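Local coordinates for protein aspartate aminotransferase (Plasmodium falciparum, PDB 3K7Y) that probably catalyses the pyridoxal-phosphate-dependent transfer of an amino group between L-aspartate and 2-oxoglutarate, giving oxaloacetate and L-glutamate, and works as a homodimer, at residues I159-F164 against V189-K194; T124-N129 against N173-I178. All coordinates share one frame; numbering follows the deposited sequence.

Interaction 1: I159-F164 against V189-K194; sequences INYDLF and VNIEEK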
ATOM      1  N   ILE A 159      33.189 -10.152  -4.916  1.00 66.41           N
ATOM      2  CA  ILE A 159      32.547 -10.423  -6.204  1.00 65.55           C
ATOM      3  C   ILE A 159      33.548 -11.126  -7.115  1.00 66.66           C
ATOM      4  O   ILE A 159      34.738 -10.839  -7.079  1.00 68.14           O
ATOM      5  CB  ILE A 159      32.057  -9.130  -6.879  1.00 64.59           C
ATOM      6  CG1 ILE A 159      30.996  -8.467  -6.022  1.00 63.57           C
ATOM      7  CG2 ILE A 159      31.497  -9.408  -8.254  1.00 63.29           C
ATOM      8  CD1 ILE A 159      30.995  -6.988  -6.145  1.00 65.51           C
ATOM      9  N   ASN A 160      33.063 -12.062  -7.911  1.00 66.67           N
ATOM     10  CA  ASN A 160      33.868 -12.695  -8.916  1.00 67.80           C
ATOM     11  C   ASN A 160      33.565 -11.954 -10.208  1.00 67.84           C
ATOM     12  O   ASN A 160      32.655 -12.340 -10.957  1.00 67.63           O
ATOM     13  CB  ASN A 160      33.461 -14.154  -9.020  1.00 68.09           C
ATOM     14  CG  ASN A 160      34.335 -14.940  -9.949  1.00 70.26           C
ATOM     15  OD1 ASN A 160      34.672 -14.497 -11.058  1.00 71.72           O
ATOM     16  ND2 ASN A 160      34.704 -16.137  -9.511  1.00 72.05           N
ATOM     17  N   TYR A 161      34.306 -10.873 -10.454  1.00 68.33           N
ATOM     18  CA  TYR A 161      33.997  -9.965 -11.561  1.00 68.48           C
ATOM     19  C   TYR A 161      34.220 -10.622 -12.917  1.00 69.50           C
ATOM     20  O   TYR A 161      33.768 -10.110 -13.937  1.00 69.37           O
ATOM     21  CB  TYR A 161      34.815  -8.682 -11.473  1.00 68.93           C
ATOM     22  CG  TYR A 161      34.570  -7.822 -10.247  1.00 69.67           C
ATOM     23  CD1 TYR A 161      33.702  -6.728 -10.298  1.00 70.00           C
ATOM     24  CD2 TYR A 161      35.233  -8.082  -9.045  1.00 71.12           C
ATOM     25  CE1 TYR A 161      33.484  -5.924  -9.177  1.00 70.65           C
ATOM     26  CE2 TYR A 161      35.024  -7.287  -7.919  1.00 72.45           C
ATOM     27  CZ  TYR A 161      34.147  -6.208  -7.988  1.00 72.19           C
ATOM     28  OH  TYR A 161      33.936  -5.432  -6.861  1.00 73.37           O
ATOM     29  N   ASP A 162      34.911 -11.759 -12.924  1.00 70.86           N
ATOM     30  CA  ASP A 162      35.249 -12.454 -14.163  1.00 72.46           C
ATOM     31  C   ASP A 162      34.037 -13.210 -14.660  1.00 71.81           C
ATOM     32  O   ASP A 162      33.636 -13.052 -15.813  1.00 72.01           O
ATOM     33  CB  ASP A 162      36.413 -13.430 -13.946  1.00 74.16           C
ATOM     34  CG  ASP A 162      37.658 -12.752 -13.359  1.00 76.87           C
ATOM     35  OD1 ASP A 162      37.533 -11.918 -12.424  1.00 78.69           O
ATOM     36  OD2 ASP A 162      38.779 -13.067 -13.825  1.00 79.97           O
ATOM     37  N   LEU A 163      33.462 -14.023 -13.769  1.00 71.07           N
ATOM     38  CA  LEU A 163      32.264 -14.813 -14.061  1.00 70.24           C
ATOM     39  C   LEU A 163      30.981 -13.971 -14.087  1.00 68.98           C
ATOM     40  O   LEU A 163      30.031 -14.309 -14.785  1.00 68.98           O
ATOM     41  CB  LEU A 163      32.122 -15.963 -13.060  1.00 70.12           C
ATOM     42  CG  LEU A 163      33.162 -17.081 -13.100  1.00 70.97           C
ATOM     43  CD1 LEU A 163      33.121 -17.871 -11.813  1.00 71.24           C
ATOM     44  CD2 LEU A 163      32.948 -18.004 -14.287  1.00 71.92           C
ATOM     45  N   PHE A 164      30.946 -12.886 -13.324  1.00 68.00           N
ATOM     46  CA  PHE A 164      29.798 -11.989 -13.357  1.00 67.35           C
ATOM     47  C   PHE A 164      29.581 -11.355 -14.755  1.00 67.91           C
ATOM     48  O   PHE A 164      28.459 -11.367 -15.281  1.00 67.19           O
ATOM     49  CB  PHE A 164      29.917 -10.936 -12.238  1.00 66.81           C
ATOM     50  CG  PHE A 164      28.989  -9.747 -12.390  1.00 65.89           C
ATOM     51  CD1 PHE A 164      27.634  -9.917 -12.674  1.00 66.25           C
ATOM     52  CD2 PHE A 164      29.469  -8.455 -12.217  1.00 65.43           C
ATOM     53  CE1 PHE A 164      26.776  -8.807 -12.812  1.00 66.54           C
ATOM     54  CE2 PHE A 164      28.620  -7.343 -12.348  1.00 65.64           C
ATOM     55  CZ  PHE A 164      27.274  -7.518 -12.649  1.00 65.40           C
ATOM     56  N   VAL A 189      28.607  -6.432  -0.333  1.00 68.83           N
ATOM     57  CA  VAL A 189      29.768  -6.172  -1.178  1.00 69.53           C
ATOM     58  C   VAL A 189      29.316  -5.259  -2.320  1.00 68.86           C
ATOM     59  O   VAL A 189      28.424  -5.637  -3.067  1.00 68.17           O
ATOM     60  CB  VAL A 189      30.314  -7.520  -1.772  1.00 69.74           C
ATOM     61  CG1 VAL A 189      31.466  -7.285  -2.698  1.00 70.92           C
ATOM     62  CG2 VAL A 189      30.742  -8.486  -0.676  1.00 69.95           C
ATOM     63  N   ASN A 190      29.898  -4.065  -2.442  1.00 69.71           N
ATOM     64  CA  ASN A 190      29.547  -3.139  -3.552  1.00 69.69           C
ATOM     65  C   ASN A 190      30.486  -3.233  -4.765  1.00 70.12           C
ATOM     66  O   ASN A 190      31.645  -3.626  -4.624  1.00 71.33           O
ATOM     67  CB  ASN A 190      29.346  -1.669  -3.096  1.00 70.23           C
ATOM     68  CG  ASN A 190      29.994  -1.344  -1.739  1.00 72.55           C
ATOM     69  OD1 ASN A 190      30.125  -2.207  -0.870  1.00 76.11           O
ATOM     70  ND2 ASN A 190      30.377  -0.083  -1.552  1.00 72.78           N
ATOM     71  N   ILE A 191      29.975  -2.890  -5.950  1.00 69.70           N
ATOM     72  CA  ILE A 191      30.746  -2.944  -7.210  1.00 70.38           C
ATOM     73  C   ILE A 191      31.784  -1.812  -7.297  1.00 71.91           C
ATOM     74  O   ILE A 191      31.403  -0.642  -7.320  1.00 72.32           O
ATOM     75  CB  ILE A 191      29.796  -2.865  -8.449  1.00 69.62           C
ATOM     76  CG1 ILE A 191      28.834  -4.055  -8.471  1.00 68.27           C
ATOM     77  CG2 ILE A 191      30.591  -2.788  -9.767  1.00 69.97           C
ATOM     78  CD1 ILE A 191      27.611  -3.863  -9.337  1.00 66.41           C
ATOM     79  N   GLU A 192      33.075  -2.151  -7.351  1.00 73.12           N
ATOM     80  CA  GLU A 192      34.158  -1.147  -7.446  1.00 75.01           C
ATOM     81  C   GLU A 192      34.124  -0.351  -8.770  1.00 75.19           C
ATOM     82  O   GLU A 192      33.828  -0.916  -9.831  1.00 75.05           O
ATOM     83  CB  GLU A 192      35.522  -1.830  -7.311  1.00 76.35           C
ATOM     84  CG  GLU A 192      35.682  -2.726  -6.089  1.00 77.98           C
ATOM     85  CD  GLU A 192      36.872  -3.680  -6.200  1.00 80.77           C
ATOM     86  OE1 GLU A 192      37.255  -4.054  -7.334  1.00 81.18           O
ATOM     87  OE2 GLU A 192      37.416  -4.065  -5.142  1.00 82.44           O
ATOM     88  N   GLU A 193      34.446   0.941  -8.729  1.00 75.65           N
ATOM     89  CA  GLU A 193      34.413   1.741  -9.961  1.00 75.95           C
ATOM     90  C   GLU A 193      35.320   1.173 -11.041  1.00 75.79           C
ATOM     91  O   GLU A 193      35.060   1.385 -12.229  1.00 75.90           O
ATOM     92  CB  GLU A 193      34.803   3.205  -9.739  1.00 77.60           C
ATOM     93  CG  GLU A 193      34.385   3.816  -8.422  1.00 79.43           C
ATOM     94  CD  GLU A 193      34.770   5.286  -8.316  1.00 83.41           C
ATOM     95  OE1 GLU A 193      35.182   5.893  -9.346  1.00 84.30           O
ATOM     96  OE2 GLU A 193      34.649   5.831  -7.194  1.00 84.78           O
ATOM     97  N   LYS A 194      36.385   0.478 -10.633  1.00 75.47           N
ATOM     98  CA  LYS A 194      37.311  -0.152 -11.582  1.00 75.65           C
ATOM     99  C   LYS A 194      36.549  -0.783 -12.757  1.00 74.41           C
ATOM    100  O   LYS A 194      37.035  -0.775 -13.896  1.00 75.00           O
ATOM    101  CB  LYS A 194      38.174  -1.233 -10.909  1.00 75.90           C
ATOM    102  CG  LYS A 194      38.718  -0.887  -9.546  1.00 77.34           C
ATOM    103  CD  LYS A 194      39.677  -1.965  -9.055  1.00 79.34           C
ATOM    104  CE  LYS A 194      40.384  -1.510  -7.771  1.00 81.76           C
ATOM    105  NZ  LYS A 194      41.288  -2.559  -7.233  1.00 82.36           N
TER
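I159, just before helix 161-170, and Y161, in its first turn, project against the extended chain V189-E192 that runs into helix 193-206, a meeting of two helix N-terminal ends at the flank of the large sheet domain of this aminotransferase of class I and II. The shapes fit in two steps. First, the tip of I159 settles against the extended chain between the side chains of V189 and I191: its CD1 lies 3.5 Å from V189 CG1, while the same methyl comes 3.7 Å from N190 O and reaches I191 CG1 at 4.3 Å. I159 CG1 stands beside its backbone N (chi1 -63°), which turns the ethyl arm to V189, and the two side chains run past each other in opposite senses. The other branch, CG2, points elsewhere and sits over the centre of the Y161 ring, 3.8 Å above its plane, backing the ring from within its own segment.

Second, Y161 reaches across as a flat wedge. I191 CG2 approaches the ring at its edge, near the ring plane, and Y195 stacks on the ring from helix 193-206. E192 crosses the tyrosine at about a right angle, yet its carboxylate plane lies only 19° from that of the ring. N160 OD1, at the N-cap of helix 161-170, accepts a hydrogen bond from L163 N at 3.0 Å, with the donor above the carbonyl plane, and N160 ND2 is hydrogen-bonded to D153 OD2. At the far end of the ring, Y161 OH lies 3.3 Å from E192 CG and accepts a weak but nearly straight bond, at 3.4 Å, from E192 N.

Interaction 2: T124-N129 against N173-I178; sequences TLYVTN and NGSSVI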
ATOM      1  N   THR A 124      11.170 -13.724 -18.460  1.00 71.96           N
ATOM      2  CA  THR A 124      12.350 -14.202 -17.773  1.00 69.56           C
ATOM      3  C   THR A 124      13.031 -13.022 -17.119  1.00 66.77           C
ATOM      4  O   THR A 124      13.146 -11.960 -17.734  1.00 67.14           O
ATOM      5  CB  THR A 124      13.321 -14.776 -18.801  1.00 71.31           C
ATOM      6  OG1 THR A 124      13.102 -14.116 -20.060  1.00 72.34           O
ATOM      7  CG2 THR A 124      13.109 -16.274 -18.995  1.00 72.38           C
ATOM      8  N   LEU A 125      13.488 -13.205 -15.880  1.00 63.76           N
ATOM      9  CA  LEU A 125      14.230 -12.168 -15.132  1.00 60.12           C
ATOM     10  C   LEU A 125      15.498 -12.742 -14.561  1.00 58.62           C
ATOM     11  O   LEU A 125      15.477 -13.808 -13.947  1.00 58.62           O
ATOM     12  CB  LEU A 125      13.402 -11.594 -13.979  1.00 58.76           C
ATOM     13  CG  LEU A 125      12.223 -10.681 -14.325  1.00 57.73           C
ATOM     14  CD1 LEU A 125      11.051 -11.064 -13.486  1.00 56.88           C
ATOM     15  CD2 LEU A 125      12.537  -9.209 -14.138  1.00 55.06           C
ATOM     16  N   TYR A 126      16.600 -12.032 -14.773  1.00 56.67           N
ATOM     17  CA  TYR A 126      17.866 -12.412 -14.190  1.00 55.27           C
ATOM     18  C   TYR A 126      18.129 -11.702 -12.865  1.00 54.01           C
ATOM     19  O   TYR A 126      17.818 -10.507 -12.686  1.00 53.23           O
ATOM     20  CB  TYR A 126      19.001 -12.190 -15.179  1.00 55.82           C
ATOM     21  CG  TYR A 126      18.867 -13.093 -16.379  1.00 56.35           C
ATOM     22  CD1 TYR A 126      19.306 -14.422 -16.342  1.00 55.63           C
ATOM     23  CD2 TYR A 126      18.283 -12.627 -17.543  1.00 57.07           C
ATOM     24  CE1 TYR A 126      19.164 -15.252 -17.437  1.00 56.98           C
ATOM     25  CE2 TYR A 126      18.134 -13.447 -18.642  1.00 59.34           C
ATOM     26  CZ  TYR A 126      18.572 -14.755 -18.591  1.00 59.27           C
ATOM     27  OH  TYR A 126      18.384 -15.538 -19.714  1.00 61.61           O
ATOM     28  N   VAL A 127      18.696 -12.463 -11.936  1.00 52.89           N
ATOM     29  CA  VAL A 127      18.961 -11.967 -10.608  1.00 51.54           C
ATOM     30  C   VAL A 127      20.389 -12.392 -10.251  1.00 51.71           C
ATOM     31  O   VAL A 127      20.831 -13.444 -10.691  1.00 52.60           O
ATOM     32  CB  VAL A 127      17.865 -12.488  -9.644  1.00 50.75           C
ATOM     33  CG1 VAL A 127      18.301 -13.724  -8.910  1.00 51.45           C
ATOM     34  CG2 VAL A 127      17.474 -11.435  -8.676  1.00 50.68           C
ATOM     35  N   THR A 128      21.142 -11.580  -9.516  1.00 51.26           N
ATOM     36  CA  THR A 128      22.546 -11.960  -9.241  1.00 52.00           C
ATOM     37  C   THR A 128      22.594 -12.933  -8.070  1.00 52.68           C
ATOM     38  O   THR A 128      21.835 -12.784  -7.117  1.00 52.44           O
ATOM     39  CB  THR A 128      23.514 -10.742  -8.982  1.00 51.66           C
ATOM     40  OG1 THR A 128      23.058  -9.949  -7.875  1.00 50.67           O
ATOM     41  CG2 THR A 128      23.646  -9.858 -10.209  1.00 50.68           C
ATOM     42  N   ASN A 129      23.467 -13.930  -8.133  1.00 54.03           N
ATOM     43  CA  ASN A 129      23.539 -14.901  -7.051  1.00 55.08           C
ATOM     44  C   ASN A 129      24.526 -14.509  -5.975  1.00 55.42           C
ATOM     45  O   ASN A 129      25.644 -14.135  -6.296  1.00 56.40           O
ATOM     46  CB  ASN A 129      23.869 -16.294  -7.566  1.00 56.27           C
ATOM     47  CG  ASN A 129      24.078 -17.270  -6.442  1.00 58.36           C
ATOM     48  OD1 ASN A 129      25.135 -17.272  -5.814  1.00 62.80           O
ATOM     49  ND2 ASN A 129      23.073 -18.089  -6.156  1.00 59.16           N
ATOM     50  N   ASN A 173      19.655 -11.260 -24.788  1.00 82.16           N
ATOM     51  CA  ASN A 173      19.865  -9.937 -25.365  1.00 81.72           C
ATOM     52  C   ASN A 173      18.668  -9.118 -24.964  1.00 80.18           C
ATOM     53  O   ASN A 173      17.530  -9.574 -25.120  1.00 80.75           O
ATOM     54  CB  ASN A 173      19.885 -10.018 -26.896  1.00 83.75           C
ATOM     55  CG  ASN A 173      21.283 -10.052 -27.470  1.00 84.92           C
ATOM     56  OD1 ASN A 173      21.754 -11.096 -27.926  1.00 86.46           O
ATOM     57  ND2 ASN A 173      21.951  -8.899 -27.473  1.00 84.66           N
ATOM     58  N   GLY A 174      18.891  -7.909 -24.468  1.00 78.17           N
ATOM     59  CA  GLY A 174      17.788  -7.183 -23.869  1.00 75.55           C
ATOM     60  C   GLY A 174      17.154  -8.059 -22.795  1.00 73.19           C
ATOM     61  O   GLY A 174      15.929  -8.142 -22.683  1.00 73.08           O
ATOM     62  N   SER A 175      17.989  -8.747 -22.027  1.00 71.16           N
ATOM     63  CA  SER A 175      17.497  -9.455 -20.872  1.00 69.07           C
ATOM     64  C   SER A 175      17.255  -8.430 -19.783  1.00 66.94           C
ATOM     65  O   SER A 175      17.898  -7.378 -19.731  1.00 66.67           O
ATOM     66  CB  SER A 175      18.485 -10.507 -20.401  1.00 69.14           C
ATOM     67  OG  SER A 175      18.715 -11.459 -21.426  1.00 71.38           O
ATOM     68  N   SER A 176      16.295  -8.735 -18.931  1.00 64.96           N
ATOM     69  CA  SER A 176      15.929  -7.857 -17.853  1.00 62.62           C
ATOM     70  C   SER A 176      16.707  -8.340 -16.657  1.00 61.16           C
ATOM     71  O   SER A 176      16.667  -9.529 -16.337  1.00 61.33           O
ATOM     72  CB  SER A 176      14.427  -7.956 -17.605  1.00 62.40           C
ATOM     73  OG  SER A 176      13.735  -8.136 -18.833  1.00 63.63           O
ATOM     74  N   VAL A 177      17.435  -7.434 -16.012  1.00 59.56           N
ATOM     75  CA  VAL A 177      18.313  -7.816 -14.904  1.00 57.98           C
ATOM     76  C   VAL A 177      18.161  -6.883 -13.714  1.00 56.57           C
ATOM     77  O   VAL A 177      18.095  -5.662 -13.870  1.00 56.76           O
ATOM     78  CB  VAL A 177      19.804  -7.857 -15.328  1.00 58.53           C
ATOM     79  CG1 VAL A 177      20.686  -8.313 -14.171  1.00 58.10           C
ATOM     80  CG2 VAL A 177      19.993  -8.768 -16.504  1.00 58.99           C
ATOM     81  N   ILE A 178      18.117  -7.478 -12.523  1.00 55.22           N
ATOM     82  CA  ILE A 178      18.060  -6.742 -11.257  1.00 53.17           C
ATOM     83  C   ILE A 178      19.455  -6.657 -10.630  1.00 53.14           C
ATOM     84  O   ILE A 178      20.117  -7.670 -10.409  1.00 53.27           O
ATOM     85  CB  ILE A 178      17.080  -7.413 -10.279  1.00 52.15           C
ATOM     86  CG1 ILE A 178      15.648  -7.293 -10.797  1.00 50.80           C
ATOM     87  CG2 ILE A 178      17.206  -6.811  -8.892  1.00 51.40           C
ATOM     88  CD1 ILE A 178      14.752  -8.448 -10.384  1.00 49.61           C
TER
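The backbone of Y126 is bonded to S176 and I178, the two neighbours of V177, in the parallel pairing of strands 124-128 and 176-179 in the mixed sheet at the heart of the large aminotransferase domain. Y126 N donates to S176 O at 3.0 Å, and I178 N donates to Y126 O at the same length, so the one residue bonds on both sides of V177, the standard pattern of a parallel bridge. The first bond is nearly straight, 172° at the hydrogen; in the second the donor is tilted from the carbonyl plane. V177 CA adds a CA-H...O contact to Y126 O. The two strand segments make an angle of 30°.

Around this bridge, the side chains sort onto two faces. Y126 and V177 share one, where Y126 CB packs on V177 CG2 at 3.8 Å. The ring of Y126 is carried back along the neighbouring strand toward its start, because CG lies beside the backbone N (chi1 -65°); S176 O then sits at the ring's edge, and S175 CB rests obliquely against the ring, 3.4 Å from Y126 CE2. On the other face, L125 CD2 meets S176 CB at 4.1 Å and I178 CD1 more loosely, and V127 CG2 leans on I178 CB.

Farther out, I139 of helix 133-140 touches both L125 and I178, while strand 145-153 bonds to the far side of strand 124-128 through L125 and V127. The side chain of I178 is about 8 Å from a bound pyridoxal phosphate. At the end of its strand, T128 OG1 is hydrogen-bonded to Y184 OH.

Both contacts are largely buried, but interaction 2 lies within the sheet and interaction 1 at its flank, where the side chain of E192 is partly exposed. The chain ties them together: helix 161-170, strand 176-179 and helix 193-206 follow one another, and the segments of the two interactions alternate along the chain. Backbone bonds between strands set the register of interaction 2, with side-chain carbons packing on each face; interaction 1 depends instead on side-chain shape, helped by one weak bond to a tyrosine hydroxyl. Although their centres are about 17 Å apart, the two touch directly, F164 CE1 packing on T128 CG2 at 4.2 Å.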